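Local coordinates for protein-L-isoaspartate O-methyltransferase beta-aspartate methyltransferase (Plasmodium falciparum, PDB 2PBF) that probably repairs damaged proteins by transferring a methyl group from S-adenosyl-L-methionine to the free carboxylate of L-isoaspartyl residues, at residues A[68-73]-A[188-193]; A[76-81]-A[163-168]; A[14-19]-A[33-38]; A[94-99]-A[127-132]. One frame throughout, in Å; residues are numbered along the deposited sequence.

Contact 1: A[68-73]-A[188-193]; sequences ALSLKR and KLIIPI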
# COMPACT_ATOMS: atom_id res chain seq x y z
N ALA A 68 2.26 4.33 -8.02
CA ALA A 68 1.91 3.76 -9.33
C ALA A 68 2.66 2.46 -9.57
O ALA A 68 2.06 1.48 -10.01
CB ALA A 68 2.19 4.75 -10.44
N LEU A 69 3.95 2.46 -9.27
CA LEU A 69 4.81 1.31 -9.50
C LEU A 69 4.41 0.12 -8.62
O LEU A 69 4.33 -1.01 -9.09
CB LEU A 69 6.28 1.69 -9.30
CG LEU A 69 7.26 0.57 -8.92
CD1 LEU A 69 7.68 -0.31 -10.12
CD2 LEU A 69 8.46 1.17 -8.27
N SER A 70 4.15 0.38 -7.34
CA SER A 70 3.74 -0.68 -6.43
C SER A 70 2.39 -1.25 -6.83
O SER A 70 2.17 -2.47 -6.76
CB SER A 70 3.72 -0.16 -4.99
OG SER A 70 5.04 -0.00 -4.52
N LEU A 71 1.48 -0.37 -7.24
CA LEU A 71 0.15 -0.77 -7.62
C LEU A 71 0.22 -1.63 -8.89
O LEU A 71 -0.54 -2.58 -9.02
CB LEU A 71 -0.72 0.46 -7.85
CG LEU A 71 -2.23 0.46 -7.65
CD1 LEU A 71 -2.66 -0.06 -6.26
CD2 LEU A 71 -2.79 1.87 -7.87
N LYS A 72 1.12 -1.26 -9.80
CA LYS A 72 1.37 -2.04 -11.02
C LYS A 72 1.80 -3.46 -10.68
O LYS A 72 1.25 -4.40 -11.23
CB LYS A 72 2.44 -1.35 -11.87
CG LYS A 72 3.01 -2.18 -13.04
CD LYS A 72 4.40 -1.65 -13.43
CE LYS A 72 4.93 -2.28 -14.75
NZ LYS A 72 5.23 -3.76 -14.63
N ARG A 73 2.73 -3.61 -9.75
CA ARG A 73 3.27 -4.93 -9.41
C ARG A 73 2.21 -5.81 -8.79
O ARG A 73 2.28 -7.05 -8.87
CB ARG A 73 4.46 -4.82 -8.45
CG ARG A 73 5.61 -3.93 -8.88
CD ARG A 73 6.12 -4.23 -10.28
NE ARG A 73 6.62 -5.59 -10.41
CZ ARG A 73 7.52 -5.99 -11.31
NH1 ARG A 73 8.06 -5.12 -12.15
NH2 ARG A 73 7.89 -7.26 -11.35
N LYS A 188 1.47 -12.16 -3.95
CA LYS A 188 2.66 -11.30 -4.10
C LYS A 188 2.86 -10.32 -2.94
O LYS A 188 1.90 -9.71 -2.45
CB LYS A 188 2.62 -10.54 -5.43
CG LYS A 188 3.21 -11.35 -6.56
CD LYS A 188 2.69 -10.97 -7.92
CE LYS A 188 3.35 -11.90 -8.95
NZ LYS A 188 3.14 -11.42 -10.34
N LEU A 189 4.12 -10.17 -2.54
CA LEU A 189 4.56 -9.22 -1.50
C LEU A 189 5.57 -8.30 -2.17
O LEU A 189 6.53 -8.76 -2.79
CB LEU A 189 5.28 -9.97 -0.37
CG LEU A 189 5.46 -9.60 1.12
CD1 LEU A 189 6.53 -10.56 1.70
CD2 LEU A 189 5.83 -8.16 1.45
N ILE A 190 5.31 -7.01 -2.06
CA ILE A 190 6.17 -5.93 -2.56
C ILE A 190 6.76 -5.22 -1.35
O ILE A 190 6.04 -4.71 -0.51
CB ILE A 190 5.34 -4.92 -3.41
CG1 ILE A 190 4.86 -5.56 -4.72
CG2 ILE A 190 6.11 -3.59 -3.65
CD1 ILE A 190 5.98 -5.99 -5.65
N ILE A 191 8.08 -5.21 -1.26
CA ILE A 191 8.72 -4.69 -0.07
C ILE A 191 10.13 -4.16 -0.35
O ILE A 191 10.89 -4.81 -1.05
CB ILE A 191 8.76 -5.79 1.06
CG1 ILE A 191 9.53 -5.29 2.28
CG2 ILE A 191 9.30 -7.14 0.52
CD1 ILE A 191 9.40 -6.22 3.50
N PRO A 192 10.47 -2.97 0.18
CA PRO A 192 11.88 -2.56 0.09
C PRO A 192 12.71 -3.23 1.19
O PRO A 192 12.30 -3.22 2.34
CB PRO A 192 11.83 -1.04 0.30
CG PRO A 192 10.31 -0.68 0.29
CD PRO A 192 9.65 -1.92 0.82
N ILE A 193 13.85 -3.80 0.83
CA ILE A 193 14.78 -4.37 1.83
C ILE A 193 16.18 -3.72 1.68
O ILE A 193 16.70 -3.64 0.57
CB ILE A 193 14.83 -5.93 1.75
CG1 ILE A 193 13.42 -6.52 1.96
CG2 ILE A 193 15.83 -6.53 2.79
CD1 ILE A 193 13.18 -7.86 1.34
O HOH W 1 3.99 -8.30 -10.39
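Ser-70 and Arg-73, one turn apart on helix 68-73, face Ile-190 of strand 188-193; the helix runs at 154° to the strand, nearly antiparallel, with the two axes 9.4 Å apart at closest approach. This is the usual helix-on-sheet layer of a Rossmann-like methyltransferase. Ile-190 carries most of the apolar contact. Its CD1 methyl presses on the stem of Arg-73, 3.4 Å from CB, and the two side chains cross at about a right angle. The other branch, CG2, stands opposite the backbone N and reaches Ser-70 OG at 3.8 Å, a hydroxyl that also has weak hydrogen bonds with Met-66 O and His-167 NE2. Arg-73 starts out toward the strand, but bends at chi2 (-52°) and chi3 (-61°) carry its guanidinium away, and its NE forms a salt bridge with Glu-203 on the adjoining strand 198-205. Where Arg-73 nears Lys-188, a water links the segments, donating a hydrogen bond to Arg-73 O (2.6 Å) and accepting one from Lys-188 NZ (3.2 Å). Helix and strand share no direct hydrogen bond: the polar margin rests on water and on Glu-203, which has only a long, weak ion pair to Lys-188 but probably offsets both positive charges.

Contact 2: A[76-81]-A[163-168]; sequences NVLKPG and FDAIHV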
# COMPACT_ATOMS: atom_id res chain seq x y z
N ASN A 76 -2.58 -7.59 -10.53
CA ASN A 76 -3.28 -8.84 -10.84
C ASN A 76 -3.62 -9.68 -9.61
O ASN A 76 -4.40 -10.62 -9.72
CB ASN A 76 -2.50 -9.71 -11.84
CG ASN A 76 -2.32 -9.05 -13.18
OD1 ASN A 76 -1.21 -9.03 -13.73
ND2 ASN A 76 -3.40 -8.48 -13.72
N VAL A 77 -3.04 -9.36 -8.45
CA VAL A 77 -3.40 -10.04 -7.21
C VAL A 77 -4.39 -9.20 -6.40
O VAL A 77 -5.07 -9.70 -5.49
CB VAL A 77 -2.16 -10.44 -6.36
CG1 VAL A 77 -1.29 -11.43 -7.15
CG2 VAL A 77 -1.33 -9.20 -5.93
N LEU A 78 -4.50 -7.92 -6.75
CA LEU A 78 -5.54 -7.07 -6.17
C LEU A 78 -6.85 -7.38 -6.88
O LEU A 78 -7.34 -6.58 -7.68
CB LEU A 78 -5.17 -5.59 -6.27
CG LEU A 78 -3.94 -5.15 -5.47
CD1 LEU A 78 -3.49 -3.73 -5.90
CD2 LEU A 78 -4.21 -5.23 -3.97
N LYS A 79 -7.41 -8.55 -6.60
CA LYS A 79 -8.64 -8.98 -7.28
C LYS A 79 -9.86 -8.97 -6.37
O LYS A 79 -9.76 -9.28 -5.19
CB LYS A 79 -8.46 -10.38 -7.89
CG LYS A 79 -7.45 -10.44 -9.05
CD LYS A 79 -8.04 -9.86 -10.35
CE LYS A 79 -7.00 -9.43 -11.37
NZ LYS A 79 -6.34 -10.58 -12.10
N PRO A 80 -11.03 -8.62 -6.91
CA PRO A 80 -12.19 -8.73 -6.01
C PRO A 80 -12.30 -10.17 -5.50
O PRO A 80 -12.10 -11.11 -6.26
CB PRO A 80 -13.37 -8.38 -6.89
CG PRO A 80 -12.78 -7.63 -8.06
CD PRO A 80 -11.39 -8.13 -8.25
N GLY A 81 -12.57 -10.35 -4.22
CA GLY A 81 -12.67 -11.69 -3.69
C GLY A 81 -11.43 -12.03 -2.94
O GLY A 81 -11.40 -13.00 -2.21
N PHE A 163 -2.91 -13.58 2.82
CA PHE A 163 -3.15 -12.44 1.95
C PHE A 163 -2.62 -12.65 0.54
O PHE A 163 -1.50 -13.06 0.32
CB PHE A 163 -2.57 -11.15 2.56
CG PHE A 163 -3.32 -10.69 3.77
CD1 PHE A 163 -4.42 -9.82 3.64
CD2 PHE A 163 -2.98 -11.15 5.03
CE1 PHE A 163 -5.12 -9.41 4.76
CE2 PHE A 163 -3.68 -10.74 6.17
CZ PHE A 163 -4.75 -9.87 6.04
N ASP A 164 -3.47 -12.36 -0.43
CA ASP A 164 -3.10 -12.48 -1.82
C ASP A 164 -2.16 -11.35 -2.24
O ASP A 164 -1.37 -11.52 -3.18
CB ASP A 164 -4.36 -12.50 -2.66
CG ASP A 164 -5.37 -13.53 -2.16
OD1 ASP A 164 -5.12 -14.75 -2.37
OD2 ASP A 164 -6.39 -13.13 -1.55
N ALA A 165 -2.22 -10.23 -1.54
CA ALA A 165 -1.38 -9.07 -1.84
C ALA A 165 -0.92 -8.40 -0.57
O ALA A 165 -1.74 -8.07 0.31
CB ALA A 165 -2.13 -8.09 -2.71
N ILE A 166 0.40 -8.23 -0.45
CA ILE A 166 1.00 -7.53 0.69
C ILE A 166 1.86 -6.39 0.19
O ILE A 166 2.82 -6.59 -0.53
CB ILE A 166 1.85 -8.47 1.62
CG1 ILE A 166 1.06 -9.75 1.97
CG2 ILE A 166 2.32 -7.67 2.87
CD1 ILE A 166 1.71 -10.66 3.02
N HIS A 167 1.50 -5.18 0.57
CA HIS A 167 2.30 -4.05 0.19
C HIS A 167 2.93 -3.50 1.44
O HIS A 167 2.28 -3.35 2.47
CB HIS A 167 1.46 -2.99 -0.50
CG HIS A 167 2.20 -1.73 -0.76
ND1 HIS A 167 2.17 -0.66 0.11
CD2 HIS A 167 3.05 -1.38 -1.75
CE1 HIS A 167 2.96 0.29 -0.34
NE2 HIS A 167 3.49 -0.12 -1.48
N VAL A 168 4.22 -3.24 1.36
CA VAL A 168 4.89 -2.68 2.50
C VAL A 168 5.50 -1.36 2.04
O VAL A 168 6.34 -1.35 1.15
CB VAL A 168 5.97 -3.65 3.03
CG1 VAL A 168 6.44 -3.22 4.37
CG2 VAL A 168 5.43 -5.11 3.07
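Leu-78, whose CD2 lies against Ala-165, is the centre of an inverse gamma turn, a tight three-residue bend in the loop that leads from helix 64-74 into strand 83-87 of the Rossmann-like sheet. The turn is closed by a weak bond from Lys-79 N to Val-77 O, 2.8 Å long, and it swings the chain round beside the start of the neighbouring strand 163-168. Ala-165 turns its methyl to the loop, and two side chains converge on it. Val-77 CG2 approaches to 3.5 Å of Ala-165 CB, tighter than ordinary van der Waals contact, whereas Leu-78 CD2 stays at 3.8 Å. Leu-78 sets off away from the strand; with chi2 at 167° CD1 is the extended branch, and the other methyl, CD2, is the one that returns to the strand. Val-77 also covers the backbone, its CB lying 3.5 Å from Asp-164 O.

The strand turns a corner at Asp-164, where the carboxylate is taken up by strand 83-87: OD2 accepts a hydrogen bond from Arg-83 N. Leu-78 also packs on Met-98 of helix 93-101 and on Ala-84. Within the loop, the Lys-79 side chain bends back, and its NZ donates a 3.1 Å hydrogen bond to Asn-76 O, reaching it at a C=O...N angle of 117° and 19° from the carbonyl plane.

Contact 3: A[14-19]-A[33-38]; sequences SLLENL and TMLQVD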
# COMPACT_ATOMS: atom_id res chain seq x y z
N SER A 14 -4.45 15.14 -14.65
CA SER A 14 -3.30 15.57 -15.40
C SER A 14 -2.01 15.00 -14.80
O SER A 14 -1.07 14.67 -15.53
CB SER A 14 -3.26 17.09 -15.48
OG SER A 14 -4.28 17.59 -16.34
N LEU A 15 -1.98 14.83 -13.48
CA LEU A 15 -0.88 14.10 -12.84
C LEU A 15 -0.74 12.70 -13.42
O LEU A 15 0.35 12.27 -13.76
CB LEU A 15 -1.07 14.05 -11.31
CG LEU A 15 -0.15 13.09 -10.51
CD1 LEU A 15 1.37 13.32 -10.77
CD2 LEU A 15 -0.48 13.20 -9.05
N LEU A 16 -1.86 12.00 -13.55
CA LEU A 16 -1.89 10.62 -14.01
C LEU A 16 -1.50 10.47 -15.48
O LEU A 16 -0.80 9.53 -15.87
CB LEU A 16 -3.27 10.00 -13.72
CG LEU A 16 -3.67 9.85 -12.24
CD1 LEU A 16 -4.91 9.00 -12.15
CD2 LEU A 16 -2.57 9.20 -11.40
N GLU A 17 -1.93 11.45 -16.26
CA GLU A 17 -1.51 11.60 -17.65
C GLU A 17 -0.02 11.87 -17.79
O GLU A 17 0.58 11.41 -18.75
CB GLU A 17 -2.33 12.71 -18.31
CG GLU A 17 -3.76 12.30 -18.63
CD GLU A 17 -3.82 11.17 -19.65
OE1 GLU A 17 -4.94 10.65 -19.90
OE2 GLU A 17 -2.75 10.81 -20.22
N ASN A 18 0.58 12.62 -16.86
CA ASN A 18 2.03 12.87 -16.84
C ASN A 18 2.84 11.61 -16.57
O ASN A 18 3.83 11.34 -17.26
CB ASN A 18 2.40 14.01 -15.86
CG ASN A 18 3.90 14.06 -15.52
OD1 ASN A 18 4.34 13.55 -14.48
ND2 ASN A 18 4.69 14.66 -16.41
N LEU A 19 2.41 10.82 -15.58
CA LEU A 19 2.99 9.49 -15.32
C LEU A 19 2.88 8.52 -16.51
O LEU A 19 3.81 7.77 -16.78
CB LEU A 19 2.37 8.86 -14.05
CG LEU A 19 2.49 9.65 -12.74
CD1 LEU A 19 2.00 8.83 -11.53
CD2 LEU A 19 3.91 10.15 -12.52
N THR A 33 -7.77 2.86 -11.41
CA THR A 33 -7.77 2.80 -9.94
C THR A 33 -7.32 4.13 -9.34
O THR A 33 -8.03 4.72 -8.54
CB THR A 33 -6.88 1.65 -9.42
OG1 THR A 33 -7.27 0.41 -10.05
CG2 THR A 33 -6.98 1.53 -7.90
N MET A 34 -6.13 4.58 -9.72
CA MET A 34 -5.61 5.86 -9.24
C MET A 34 -6.51 7.04 -9.60
O MET A 34 -6.68 7.96 -8.80
CB MET A 34 -4.18 6.08 -9.72
CG MET A 34 -3.18 5.08 -9.12
SD MET A 34 -1.46 5.41 -9.51
CE MET A 34 -1.04 6.90 -8.58
N LEU A 35 -7.10 7.01 -10.79
CA LEU A 35 -8.06 8.04 -11.21
C LEU A 35 -9.22 8.16 -10.22
O LEU A 35 -9.72 9.24 -9.94
CB LEU A 35 -8.58 7.75 -12.63
CG LEU A 35 -9.60 8.75 -13.21
CD1 LEU A 35 -8.97 10.12 -13.35
CD2 LEU A 35 -10.19 8.26 -14.54
N GLN A 36 -9.64 7.01 -9.67
CA GLN A 36 -10.70 6.97 -8.67
C GLN A 36 -10.30 7.50 -7.29
O GLN A 36 -11.16 7.76 -6.44
CB GLN A 36 -11.28 5.55 -8.58
CG GLN A 36 -12.05 5.13 -9.84
CD GLN A 36 -12.60 3.71 -9.75
OE1 GLN A 36 -13.65 3.49 -9.18
NE2 GLN A 36 -11.89 2.76 -10.34
N VAL A 37 -8.99 7.68 -7.07
CA VAL A 37 -8.47 8.14 -5.78
C VAL A 37 -7.63 9.44 -5.93
O VAL A 37 -6.44 9.39 -6.23
CB VAL A 37 -7.65 7.01 -5.04
CG1 VAL A 37 -7.36 7.41 -3.63
CG2 VAL A 37 -8.40 5.67 -5.05
N ASP A 38 -8.28 10.58 -5.72
CA ASP A 38 -7.66 11.88 -5.86
C ASP A 38 -6.64 12.15 -4.75
O ASP A 38 -7.00 12.22 -3.56
CB ASP A 38 -8.74 12.98 -5.88
CG ASP A 38 -8.18 14.38 -6.18
OD1 ASP A 38 -7.00 14.66 -5.92
OD2 ASP A 38 -8.97 15.23 -6.68
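Leu-16 points toward the Met-34 to Leu-35 part of helix 28-35, and its two methyls take different places there. CD1 lies chiefly on the main chain, settling over the junction of Met-34 and Leu-35, though it also reaches Met-34 CB. It lies 3.3 Å from Leu-35 N and 3.4 Å from Leu-35 CA, the latter close for two carbons. The other methyl, Leu-16 CD2, meets Met-34 CB and Met-34 CE, each at 3.9 Å. The side chains of Leu-16 and Met-34 cross obliquely, and the thioether is bent at its last torsion (chi3 70°), which curls CE back to the leucine branch. Leu-35 plays a lesser part: its CB touches Leu-16 CD1 at 3.9 Å. No hydrogen bond joins the two segments, and the contact is van der Waals packing of a leucine on side chains and backbone. A polar tie lies close by, however, since His-12 NE2, from the first turn of helix 12-21, is hydrogen-bonded to Met-34 O.

Leu-16 also touches Tyr-31 one turn earlier on helix 28-35. Met-34 links the pair of N-terminal helices to the body of the methyltransferase, packing on Ala-68 and Leu-71 of helix 64-74 and on Tyr-93 of helix 93-101; on the other helix, Leu-15 and Leu-19 lean on Pro-64.

Contact 4: A[94-99]-A[127-132]; sequences LTVCMA and ENIKRD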
# COMPACT_ATOMS: atom_id res chain seq x y z
N LEU A 94 -2.71 4.39 -0.64
CA LEU A 94 -2.61 3.10 -1.32
C LEU A 94 -3.64 2.09 -0.82
O LEU A 94 -4.10 1.24 -1.59
CB LEU A 94 -1.18 2.54 -1.26
CG LEU A 94 -0.87 1.58 -2.43
CD1 LEU A 94 -0.72 2.29 -3.79
CD2 LEU A 94 0.37 0.90 -2.10
N THR A 95 -4.01 2.19 0.46
CA THR A 95 -5.04 1.33 1.03
C THR A 95 -6.39 1.51 0.35
O THR A 95 -7.05 0.52 0.01
CB THR A 95 -5.21 1.56 2.57
OG1 THR A 95 -3.96 1.98 3.13
CG2 THR A 95 -5.61 0.27 3.23
N VAL A 96 -6.79 2.75 0.14
CA VAL A 96 -7.99 3.09 -0.64
C VAL A 96 -7.88 2.61 -2.10
O VAL A 96 -8.84 2.07 -2.65
CB VAL A 96 -8.28 4.61 -0.53
CG1 VAL A 96 -9.50 5.00 -1.37
CG2 VAL A 96 -8.52 4.98 0.92
N CYS A 97 -6.72 2.77 -2.71
CA CYS A 97 -6.48 2.21 -4.03
C CYS A 97 -6.78 0.70 -4.02
O CYS A 97 -7.49 0.20 -4.89
CB CYS A 97 -5.05 2.53 -4.53
SG CYS A 97 -4.80 4.21 -5.21
N MET A 98 -6.30 -0.02 -3.01
CA MET A 98 -6.61 -1.44 -2.90
C MET A 98 -8.11 -1.73 -2.71
O MET A 98 -8.64 -2.64 -3.35
CB MET A 98 -5.84 -2.10 -1.76
CG MET A 98 -4.34 -2.19 -1.94
SD MET A 98 -3.66 -2.80 -0.37
CE MET A 98 -1.99 -3.06 -0.89
N ALA A 99 -8.78 -0.97 -1.83
CA ALA A 99 -10.23 -1.07 -1.62
C ALA A 99 -11.02 -0.89 -2.92
O ALA A 99 -12.05 -1.54 -3.13
CB ALA A 99 -10.70 -0.03 -0.58
N GLU A 127 -9.20 10.45 8.55
CA GLU A 127 -9.80 11.74 8.20
C GLU A 127 -9.84 11.96 6.69
O GLU A 127 -10.79 12.50 6.17
CB GLU A 127 -9.03 12.88 8.88
CG GLU A 127 -9.71 13.41 10.13
CD GLU A 127 -11.01 14.17 9.81
OE1 GLU A 127 -12.10 13.57 9.95
OE2 GLU A 127 -10.94 15.36 9.42
N ASN A 128 -8.78 11.54 6.01
CA ASN A 128 -8.66 11.58 4.56
C ASN A 128 -9.76 10.76 3.94
O ASN A 128 -10.38 11.18 2.97
CB ASN A 128 -7.30 10.99 4.14
CG ASN A 128 -6.12 11.90 4.47
OD1 ASN A 128 -6.27 13.07 4.81
ND2 ASN A 128 -4.93 11.35 4.33
N ILE A 129 -10.01 9.58 4.50
CA ILE A 129 -10.99 8.65 3.93
C ILE A 129 -12.41 9.13 4.16
O ILE A 129 -13.25 9.05 3.25
CB ILE A 129 -10.77 7.19 4.41
CG1 ILE A 129 -9.36 6.71 4.00
CG2 ILE A 129 -11.87 6.29 3.81
CD1 ILE A 129 -8.76 5.62 4.86
N LYS A 130 -12.67 9.66 5.35
CA LYS A 130 -13.95 10.33 5.63
C LYS A 130 -14.27 11.38 4.56
O LYS A 130 -15.37 11.37 4.02
CB LYS A 130 -13.98 10.95 7.03
CG LYS A 130 -13.85 9.95 8.19
CD LYS A 130 -14.72 10.33 9.42
CE LYS A 130 -14.93 9.10 10.34
NZ LYS A 130 -15.52 9.43 11.69
N ARG A 131 -13.33 12.26 4.25
CA ARG A 131 -13.59 13.33 3.26
C ARG A 131 -13.67 12.82 1.83
O ARG A 131 -14.39 13.42 1.00
CB ARG A 131 -12.60 14.50 3.40
CG ARG A 131 -11.50 14.63 2.34
CD ARG A 131 -10.77 16.01 2.48
NE ARG A 131 -10.40 16.26 3.88
CZ ARG A 131 -9.27 15.84 4.45
NH1 ARG A 131 -8.38 15.17 3.74
NH2 ARG A 131 -9.04 16.09 5.74
N ASP A 132 -12.97 11.73 1.54
CA ASP A 132 -12.95 11.18 0.19
C ASP A 132 -14.09 10.17 -0.05
O ASP A 132 -14.92 10.37 -0.95
CB ASP A 132 -11.59 10.55 -0.11
CG ASP A 132 -11.46 10.10 -1.57
OD1 ASP A 132 -11.99 10.78 -2.49
OD2 ASP A 132 -10.80 9.05 -1.79
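Val-96 and Ile-129 bury the most surface here, and their side chains slide past each other in opposite directions rather than meeting end to end. Val-96 CG2 lies alongside the longer branch of Ile-129, 3.6 Å from CG1 and 4.0 Å from the terminal CD1. The isoleucine places CG1 beside its own backbone N (chi1 -60°), and chi2 at 154° leaves the branch almost extended, so that it reaches across to the valine. The second methyl of Val-96, CG1, faces Asp-132, one turn further along the partner helix, with OD2 4.3 Å away. That distance is no more than a loose contact. The carboxylate has its real partner in Tyr-42, whose OH is hydrogen-bonded to OD2, and the same tyrosine also touches Val-96 and Asn-128, so it borders the valine's side of the contact.

The two helices belong to successive beta-alpha-beta crossovers of the Rossmann-like fold: helix 93-101 joins strands 83-87 and 111-116, and helix 119-132 joins strands 111-116 and 142-146. Phe-142 of the last strand touches Ile-129 as well as Thr-95 and Ala-99, bringing both helices onto the sheet. Arg-131, which takes no part across the contact, curls back along its own helix. Its NH1 donates a 3.2 Å bond to Asn-128 OD1, bent to 147° at the hydrogen, and one face of the guanidinium lies over Glu-127 O. Asn-128 uses its ND2 elsewhere, donating to Ser-91 O.

Contact 3 closes first along the chain, in series with the rest; contact 4 is nested within the loop closed by contact 2, and contact 2 within that of contact 1. Contacts 1 and 2, with centres about 11 Å apart, share the central seven-stranded sheet, where strands 163-168 and 187-195 are parallel neighbours bonded between Ile-166 and both Lys-188 and Ile-190. Contact 4 stacks its helices over the other half of that sheet, its centre about 16 Å from that of contact 2, and His-167 reaches Leu-94 between them. Contact 3 lies outermost, yet Met-34 meets Leu-71 of contact 1 and Thr-33 meets Cys-97 of contact 4. Helices 28-35, 64-74 and 93-101 are thus in mutual contact near the bound S-adenosyl-L-homocysteine.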